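Local coordinates for deoxyribodipyrimidine photo-lyase (Oryza sativa Japonica Group, PDB 3UMV), which uses light of 300-600 nm and an FAD cofactor to split UV-induced cyclobutane pyrimidine dimers in DNA back into single pyrimidines, at residues A[86-91]-A[235-240]; A[384-389]-A[422-427]. One frame throughout, in Å; residues are numbered along the deposited sequence.

Contact 1: A[86-91]-A[235-240]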
loop_
_atom_site.group_PDB
_atom_site.type_symbol
_atom_site.label_atom_id
_atom_site.label_comp_id
_atom_site.label_asym_id
_atom_site.label_seq_id
_atom_site.Cartn_x
_atom_site.Cartn_y
_atom_site.Cartn_z
ATOM N N ARG A 86 14.056 2.049 1.253
ATOM C CA ARG A 86 15.169 2.983 1.341
ATOM C C ARG A 86 14.908 3.921 2.513
ATOM O O ARG A 86 13.870 3.830 3.164
ATOM C CB ARG A 86 15.293 3.806 0.054
ATOM C CG ARG A 86 15.276 3.022 -1.260
ATOM C CD ARG A 86 16.262 1.881 -1.258
ATOM N NE ARG A 86 16.744 1.550 -2.604
ATOM C CZ ARG A 86 16.025 0.926 -3.539
ATOM N NH1 ARG A 86 14.773 0.578 -3.299
ATOM N NH2 ARG A 86 16.560 0.655 -4.724
ATOM N N ARG A 87 15.840 4.836 2.764
ATOM C CA ARG A 87 15.704 5.782 3.870
ATOM C C ARG A 87 14.329 6.430 3.903
ATOM O O ARG A 87 13.702 6.508 4.960
ATOM C CB ARG A 87 16.769 6.876 3.778
ATOM C CG ARG A 87 16.490 8.069 4.666
ATOM C CD ARG A 87 17.639 9.089 4.626
ATOM N NE ARG A 87 18.895 8.530 5.106
ATOM C CZ ARG A 87 19.300 8.597 6.376
ATOM N NH1 ARG A 87 18.541 9.198 7.285
ATOM N NH2 ARG A 87 20.454 8.058 6.740
ATOM N N ARG A 88 13.888 6.914 2.744
ATOM C CA ARG A 88 12.597 7.580 2.583
ATOM C C ARG A 88 11.444 6.787 3.167
ATOM O O ARG A 88 10.617 7.335 3.892
ATOM C CB ARG A 88 12.316 7.841 1.097
ATOM C CG ARG A 88 10.915 8.394 0.800
ATOM C CD ARG A 88 10.798 8.905 -0.644
ATOM N NE ARG A 88 11.605 10.106 -0.846
ATOM C CZ ARG A 88 11.907 10.633 -2.027
ATOM N NH1 ARG A 88 11.476 10.087 -3.147
ATOM N NH2 ARG A 88 12.651 11.728 -2.081
ATOM N N GLN A 89 11.371 5.508 2.825
ATOM C CA GLN A 89 10.264 4.674 3.283
ATOM C C GLN A 89 10.447 4.171 4.706
ATOM O O GLN A 89 9.471 4.068 5.466
ATOM C CB GLN A 89 10.036 3.497 2.333
ATOM C CG GLN A 89 9.640 3.913 0.910
ATOM C CD GLN A 89 10.843 4.278 0.046
ATOM O OE1 GLN A 89 12.006 4.082 0.445
ATOM N NE2 GLN A 89 10.572 4.824 -1.140
ATOM N N LEU A 90 11.691 3.850 5.060
ATOM C CA LEU A 90 12.000 3.389 6.408
ATOM C C LEU A 90 11.768 4.492 7.443
ATOM O O LEU A 90 11.250 4.245 8.543
ATOM C CB LEU A 90 13.437 2.871 6.458
ATOM C CG LEU A 90 13.665 1.566 5.692
ATOM C CD1 LEU A 90 15.156 1.257 5.564
ATOM C CD2 LEU A 90 12.955 0.434 6.372
ATOM N N GLY A 91 12.127 5.722 7.082
ATOM C CA GLY A 91 11.988 6.824 8.010
ATOM C C GLY A 91 10.523 7.085 8.306
ATOM O O GLY A 91 10.139 7.301 9.454
ATOM N N ASN A 235 20.343 6.230 0.487
ATOM C CA ASN A 235 19.960 7.566 0.920
ATOM C C ASN A 235 18.975 8.316 0.018
ATOM O O ASN A 235 19.284 9.406 -0.462
ATOM C CB ASN A 235 21.220 8.410 1.164
ATOM C CG ASN A 235 20.909 9.766 1.764
ATOM O OD1 ASN A 235 19.807 10.000 2.263
ATOM N ND2 ASN A 235 21.880 10.668 1.719
ATOM N N VAL A 236 17.789 7.742 -0.210
ATOM C CA VAL A 236 16.687 8.493 -0.784
ATOM C C VAL A 236 16.045 9.285 0.355
ATOM O O VAL A 236 15.561 8.700 1.322
ATOM C CB VAL A 236 15.643 7.541 -1.421
ATOM C CG1 VAL A 236 14.518 8.337 -2.033
ATOM C CG2 VAL A 236 16.302 6.655 -2.459
ATOM N N PRO A 237 16.057 10.622 0.259
ATOM C CA PRO A 237 15.703 11.470 1.404
ATOM C C PRO A 237 14.250 11.340 1.842
ATOM O O PRO A 237 13.355 11.120 1.015
ATOM C CB PRO A 237 15.939 12.889 0.882
ATOM C CG PRO A 237 16.793 12.735 -0.315
ATOM C CD PRO A 237 16.432 11.419 -0.917
ATOM N N GLU A 238 14.028 11.481 3.143
ATOM C CA GLU A 238 12.682 11.477 3.696
ATOM C C GLU A 238 11.874 12.627 3.096
ATOM O O GLU A 238 12.430 13.675 2.775
ATOM C CB GLU A 238 12.728 11.617 5.220
ATOM C CG GLU A 238 13.095 10.331 5.947
ATOM C CD GLU A 238 13.081 10.487 7.455
ATOM O OE1 GLU A 238 14.169 10.583 8.051
ATOM O OE2 GLU A 238 11.984 10.513 8.053
ATOM N N ILE A 239 10.568 12.433 2.938
ATOM C CA ILE A 239 9.712 13.523 2.490
ATOM C C ILE A 239 9.479 14.501 3.639
ATOM O O ILE A 239 9.492 14.116 4.811
ATOM C CB ILE A 239 8.351 13.040 1.937
ATOM C CG1 ILE A 239 7.531 12.364 3.029
ATOM C CG2 ILE A 239 8.538 12.113 0.733
ATOM C CD1 ILE A 239 6.200 11.858 2.542
ATOM N N ASP A 240 9.249 15.760 3.292
ATOM C CA ASP A 240 9.071 16.801 4.294
ATOM C C ASP A 240 7.678 17.415 4.264
ATOM O O ASP A 240 7.354 18.257 5.096
ATOM C CB ASP A 240 10.114 17.904 4.097
ATOM C CG ASP A 240 9.935 18.654 2.781
ATOM O OD1 ASP A 240 9.486 18.040 1.788
ATOM O OD2 ASP A 240 10.251 19.864 2.740
HETATM O O HOH W 1 16.517 11.155 7.460
HETATM O O HOH W 2 9.798 9.869 4.379
HETATM O O HOH W 3 12.356 13.911 0.131
#
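Asn235 and Arg87 lie side by side and point the same way. OD1 of Asn235 comes within 3.3 Å of Arg87 NE, but the N-H is poorly aimed for a hydrogen bond and the amide and guanidinium planes stand 73° apart. Val236 divides its methyls between two arginines: CG1 sits over the centre of one guanidinium face of Arg88, 3.5 Å from Arg88 CZ, whereas CG2 rests on the first methylenes of Arg86, 3.9 Å from Arg86 CB. Its carbonyl turns to the opening turn of the helix, where Val236 O is 2.8 Å from Arg88 N. Pro237 turns its CB away from the helix and presents its carbonyl O to Arg88. NE of Arg88 donates to Pro237 O at 2.7 Å, approaching almost head-on to the carbonyl (C=O...N 168°), and NH2 adds a weak second bond. The Arg88 chain runs straight to CD and then bends (chi3 -69°), which swings NE onto that oxygen. The extended Glu238 side chain carries its carboxylate to Gly91, with OE2 3.7 Å from Gly91 CA; a CB on Gly91 would collide with the carboxylate. That carboxylate forms a salt bridge with Arg95, and a water joins its OE1 to Arg87 NH1. At Ile239, CG2 touches Arg88 NE at 4.0 Å, and a second water links the backbone N to Arg88 O. An extended connecting loop is thus fastened to the start of helix 87-106, the crossover helix between parallel strands 70-75 and 111-114 in the alpha/beta domain of the photolyase fold.

Contact 2: A[384-389]-A[422-427]. With FAD (flavin-adenine dinucleotide), chain I; URE (urea), chain J.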
loop_
_atom_site.group_PDB
_atom_site.type_symbol
_atom_site.label_atom_id
_atom_site.label_comp_id
_atom_site.label_asym_id
_atom_site.label_seq_id
_atom_site.Cartn_x
_atom_site.Cartn_y
_atom_site.Cartn_z
ATOM N N GLU A 384 9.592 14.540 -10.243
ATOM C CA GLU A 384 8.576 14.723 -9.218
ATOM C C GLU A 384 8.664 13.534 -8.270
ATOM O O GLU A 384 8.719 13.708 -7.061
ATOM C CB GLU A 384 7.171 14.868 -9.806
ATOM C CG GLU A 384 6.112 15.231 -8.744
ATOM C CD GLU A 384 4.700 15.348 -9.297
ATOM O OE1 GLU A 384 3.924 16.149 -8.739
ATOM O OE2 GLU A 384 4.349 14.647 -10.270
ATOM N N MET A 385 8.719 12.330 -8.827
ATOM C CA MET A 385 8.877 11.128 -8.013
ATOM C C MET A 385 10.186 11.157 -7.200
ATOM O O MET A 385 10.192 10.902 -5.996
ATOM C CB MET A 385 8.806 9.880 -8.898
ATOM C CG MET A 385 8.885 8.582 -8.125
ATOM S SD MET A 385 8.817 7.116 -9.182
ATOM C CE MET A 385 10.161 7.460 -10.322
ATOM N N VAL A 386 11.295 11.487 -7.855
ATOM C CA VAL A 386 12.590 11.478 -7.189
ATOM C C VAL A 386 12.649 12.456 -6.019
ATOM O O VAL A 386 13.071 12.090 -4.938
ATOM C CB VAL A 386 13.751 11.784 -8.172
ATOM C CG1 VAL A 386 15.056 12.033 -7.415
ATOM C CG2 VAL A 386 13.920 10.648 -9.185
ATOM N N HIS A 387 12.224 13.699 -6.235
ATOM C CA HIS A 387 12.415 14.738 -5.215
ATOM C C HIS A 387 11.227 14.957 -4.275
ATOM O O HIS A 387 11.409 15.309 -3.108
ATOM C CB HIS A 387 12.832 16.051 -5.869
ATOM C CG HIS A 387 14.133 15.958 -6.593
ATOM N ND1 HIS A 387 15.346 15.941 -5.939
ATOM C CD2 HIS A 387 14.415 15.841 -7.911
ATOM C CE1 HIS A 387 16.320 15.834 -6.825
ATOM N NE2 HIS A 387 15.782 15.779 -8.030
ATOM N N HIS A 388 10.020 14.751 -4.779
ATOM C CA HIS A 388 8.817 14.919 -3.971
ATOM C C HIS A 388 8.378 13.592 -3.329
ATOM O O HIS A 388 7.808 13.593 -2.247
ATOM C CB HIS A 388 7.693 15.514 -4.832
ATOM C CG HIS A 388 6.451 15.875 -4.078
ATOM N ND1 HIS A 388 5.234 15.278 -4.328
ATOM C CD2 HIS A 388 6.224 16.799 -3.114
ATOM C CE1 HIS A 388 4.317 15.803 -3.535
ATOM N NE2 HIS A 388 4.892 16.729 -2.791
ATOM N N GLY A 389 8.634 12.468 -3.996
ATOM C CA GLY A 389 8.245 11.171 -3.461
ATOM C C GLY A 389 6.818 10.727 -3.761
ATOM O O GLY A 389 6.345 9.706 -3.254
ATOM N N ASP A 422 9.318 1.565 -6.719
ATOM C CA ASP A 422 9.613 1.069 -5.378
ATOM C C ASP A 422 10.758 1.826 -4.702
ATOM O O ASP A 422 10.780 1.957 -3.484
ATOM C CB ASP A 422 9.907 -0.430 -5.445
ATOM C CG ASP A 422 8.647 -1.267 -5.676
ATOM O OD1 ASP A 422 7.543 -0.705 -5.896
ATOM O OD2 ASP A 422 8.754 -2.502 -5.594
ATOM N N LYS A 423 11.712 2.327 -5.487
ATOM C CA LYS A 423 12.815 3.078 -4.910
ATOM C C LYS A 423 12.383 4.446 -4.369
ATOM O O LYS A 423 12.774 4.833 -3.276
ATOM C CB LYS A 423 13.940 3.254 -5.938
ATOM C CG LYS A 423 15.085 4.109 -5.469
ATOM C CD LYS A 423 16.268 3.960 -6.409
ATOM C CE LYS A 423 17.520 4.575 -5.808
ATOM N NZ LYS A 423 18.718 4.397 -6.694
ATOM N N TYR A 424 11.585 5.165 -5.152
ATOM C CA TYR A 424 11.309 6.574 -4.899
ATOM C C TYR A 424 9.943 6.918 -4.303
ATOM O O TYR A 424 9.811 7.925 -3.592
ATOM C CB TYR A 424 11.509 7.365 -6.203
ATOM C CG TYR A 424 12.973 7.445 -6.607
ATOM C CD1 TYR A 424 13.469 6.735 -7.693
ATOM C CD2 TYR A 424 13.853 8.212 -5.874
ATOM C CE1 TYR A 424 14.818 6.825 -8.060
ATOM C CE2 TYR A 424 15.196 8.304 -6.229
ATOM C CZ TYR A 424 15.666 7.602 -7.309
ATOM O OH TYR A 424 16.996 7.702 -7.648
ATOM N N GLU A 425 8.914 6.136 -4.618
ATOM C CA GLU A 425 7.573 6.482 -4.153
ATOM C C GLU A 425 7.385 6.180 -2.664
ATOM O O GLU A 425 7.787 5.133 -2.160
ATOM C CB GLU A 425 6.488 5.772 -4.974
ATOM C CG GLU A 425 6.495 6.058 -6.447
ATOM C CD GLU A 425 5.814 7.371 -6.830
ATOM O OE1 GLU A 425 5.493 7.538 -8.019
ATOM O OE2 GLU A 425 5.588 8.223 -5.950
ATOM N N ILE A 426 6.760 7.112 -1.960
ATOM C CA ILE A 426 6.445 6.899 -0.558
ATOM C C ILE A 426 5.354 5.840 -0.398
ATOM O O ILE A 426 5.278 5.178 0.628
ATOM C CB ILE A 426 6.052 8.226 0.128
ATOM C CG1 ILE A 426 5.962 8.028 1.646
ATOM C CG2 ILE A 426 4.768 8.808 -0.475
ATOM C CD1 ILE A 426 7.226 7.490 2.240
ATOM N N ASP A 427 4.559 5.650 -1.446
ATOM C CA ASP A 427 3.445 4.706 -1.440
ATOM C C ASP A 427 3.754 3.406 -2.205
ATOM O O ASP A 427 2.863 2.587 -2.465
ATOM C CB ASP A 427 2.154 5.399 -1.956
ATOM C CG ASP A 427 2.296 5.959 -3.376
ATOM O OD1 ASP A 427 3.192 5.524 -4.126
ATOM O OD2 ASP A 427 1.496 6.843 -3.752
HETATM P PA FAD I . -6.270 9.858 -5.152
HETATM O O1A FAD I . -6.655 10.207 -6.558
HETATM O O2A FAD I . -6.705 10.859 -4.118
HETATM O O5B FAD I . -6.845 8.401 -4.826
HETATM C C5B FAD I . -7.260 8.033 -3.528
HETATM C C4B FAD I . -6.888 6.572 -3.257
HETATM O O4B FAD I . -7.468 5.690 -4.206
HETATM C C3B FAD I . -5.395 6.337 -3.381
HETATM O O3B FAD I . -4.716 6.682 -2.196
HETATM C C2B FAD I . -5.352 4.858 -3.630
HETATM O O2B FAD I . -5.594 4.168 -2.419
HETATM C C1B FAD I . -6.559 4.654 -4.508
HETATM N N9A FAD I . -6.188 4.693 -5.933
HETATM C C8A FAD I . -6.211 5.770 -6.777
HETATM N N7A FAD I . -5.799 5.346 -7.995
HETATM C C5A FAD I . -5.502 4.018 -7.928
HETATM C C6A FAD I . -5.045 3.068 -8.850
HETATM N N6A FAD I . -4.891 3.353 -10.142
HETATM N N1A FAD I . -4.846 1.765 -8.449
HETATM C C2A FAD I . -5.106 1.399 -7.148
HETATM N N3A FAD I . -5.551 2.335 -6.241
HETATM C C4A FAD I . -5.755 3.613 -6.633
HETATM N N1 FAD I . -0.533 3.490 -5.988
HETATM C C2 FAD I . 0.033 3.218 -4.777
HETATM O O2 FAD I . -0.688 3.287 -3.782
HETATM N N3 FAD I . 1.366 2.852 -4.690
HETATM C C4 FAD I . 2.149 2.774 -5.827
HETATM O O4 FAD I . 3.339 2.453 -5.745
HETATM C C4X FAD I . 1.560 3.043 -7.057
HETATM N N5 FAD I . 2.287 2.996 -8.223
HETATM C C5X FAD I . 1.680 3.247 -9.438
HETATM C C6 FAD I . 2.422 3.165 -10.624
HETATM C C7 FAD I . 1.811 3.423 -11.854
HETATM C C7M FAD I . 2.628 3.314 -13.115
HETATM C C8 FAD I . 0.458 3.772 -11.886
HETATM C C8M FAD I . -0.252 4.064 -13.175
HETATM C C9 FAD I . -0.261 3.862 -10.707
HETATM C C9A FAD I . 0.343 3.598 -9.491
HETATM N N10 FAD I . -0.382 3.694 -8.321
HETATM C C10 FAD I . 0.231 3.406 -7.126
HETATM C "C1'" FAD I . -1.855 4.080 -8.316
HETATM C "C2'" FAD I . -2.113 5.614 -8.179
HETATM O "O2'" FAD I . -1.336 6.424 -9.069
HETATM C "C3'" FAD I . -1.907 6.159 -6.753
HETATM O "O3'" FAD I . -2.619 5.358 -5.847
HETATM C "C4'" FAD I . -2.373 7.607 -6.585
HETATM O "O4'" FAD I . -1.669 8.443 -7.483
HETATM C "C5'" FAD I . -2.133 8.017 -5.132
HETATM O "O5'" FAD I . -2.266 9.394 -4.877
HETATM P P FAD I . -3.519 9.914 -4.019
HETATM O O1P FAD I . -3.648 9.133 -2.726
HETATM O O2P FAD I . -3.383 11.398 -3.793
HETATM O O3P FAD I . -4.663 9.595 -5.111
HETATM C C URE J . 0.999 14.949 -6.390
HETATM O O URE J . 2.034 14.642 -6.980
HETATM N N1 URE J . 0.273 15.967 -6.797
HETATM N N2 URE J . 0.704 14.363 -5.257
#
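Met385 reaches across Tyr424 and Glu425 at about a right angle to both. CB lies 4.2 Å from Glu425 OE1. CG, anti to the backbone N, wedges between the two residues, 3.5 Å from Tyr424 CB and equally close to the carboxylate carbon of Glu425. SD lies alongside the acid, 3.5 Å from Glu425 OE1, and a bend at chi3 (55°) brings CE obliquely toward the Tyr424 ring. Next along the helix, Val386 places CG2 over one face of that ring, a CH-pi contact of 3.9 Å to the Tyr424 centroid; CG of Lys423 covers the opposite face, and the tyrosine hydroxyl is hydrogen-bonded to Glu369. Where helix 376-388 ends, Gly389 adopts positive phi, a conformation that calls for glycine, and its O accepts a nearly straight bond from Ile426 N (2.9 Å, 170°). Glu425 folds back at chi2, bringing OE2 beside Gly389 O without a bond between these two acceptors. With an alanine here in place of Glu425, the Met385 thioether would probably lose the surface it lies across and be freer to turn, with a gap opened beside Gly389. Two residues on, Asp427 O accepts from FAD N3 at 2.7 Å, while the Asp427 carboxylate is held by Arg396 and Ser285. The joined helix ends lie directly before Asp427, whose bond to the flavin places the contact at the edge of the flavin-binding pocket in the helical domain of photolyases.

How the contacts relate
Arg88 joins the two contacts: beyond the loop that contact 1 ties down, its NH1 hydrogen-bonds to Tyr424 O and its NH2 to Val386 O, one acceptor from each segment of contact 2. Ile239 CG2 also packs on His388 O. The centres lie about 9 Å apart, yet the contacts have no helix or segment in common. Contact 1 is only partly buried, sets helix 87-106 of the alpha/beta domain against a loop, and relies on arginines, a backbone carbonyl and bridging waters. Contact 2 is buried, pairs the ends of helices 376-388 and 410-424 beside the flavin, and relies on apolar and CH-pi packing with a single direct backbone hydrogen bond.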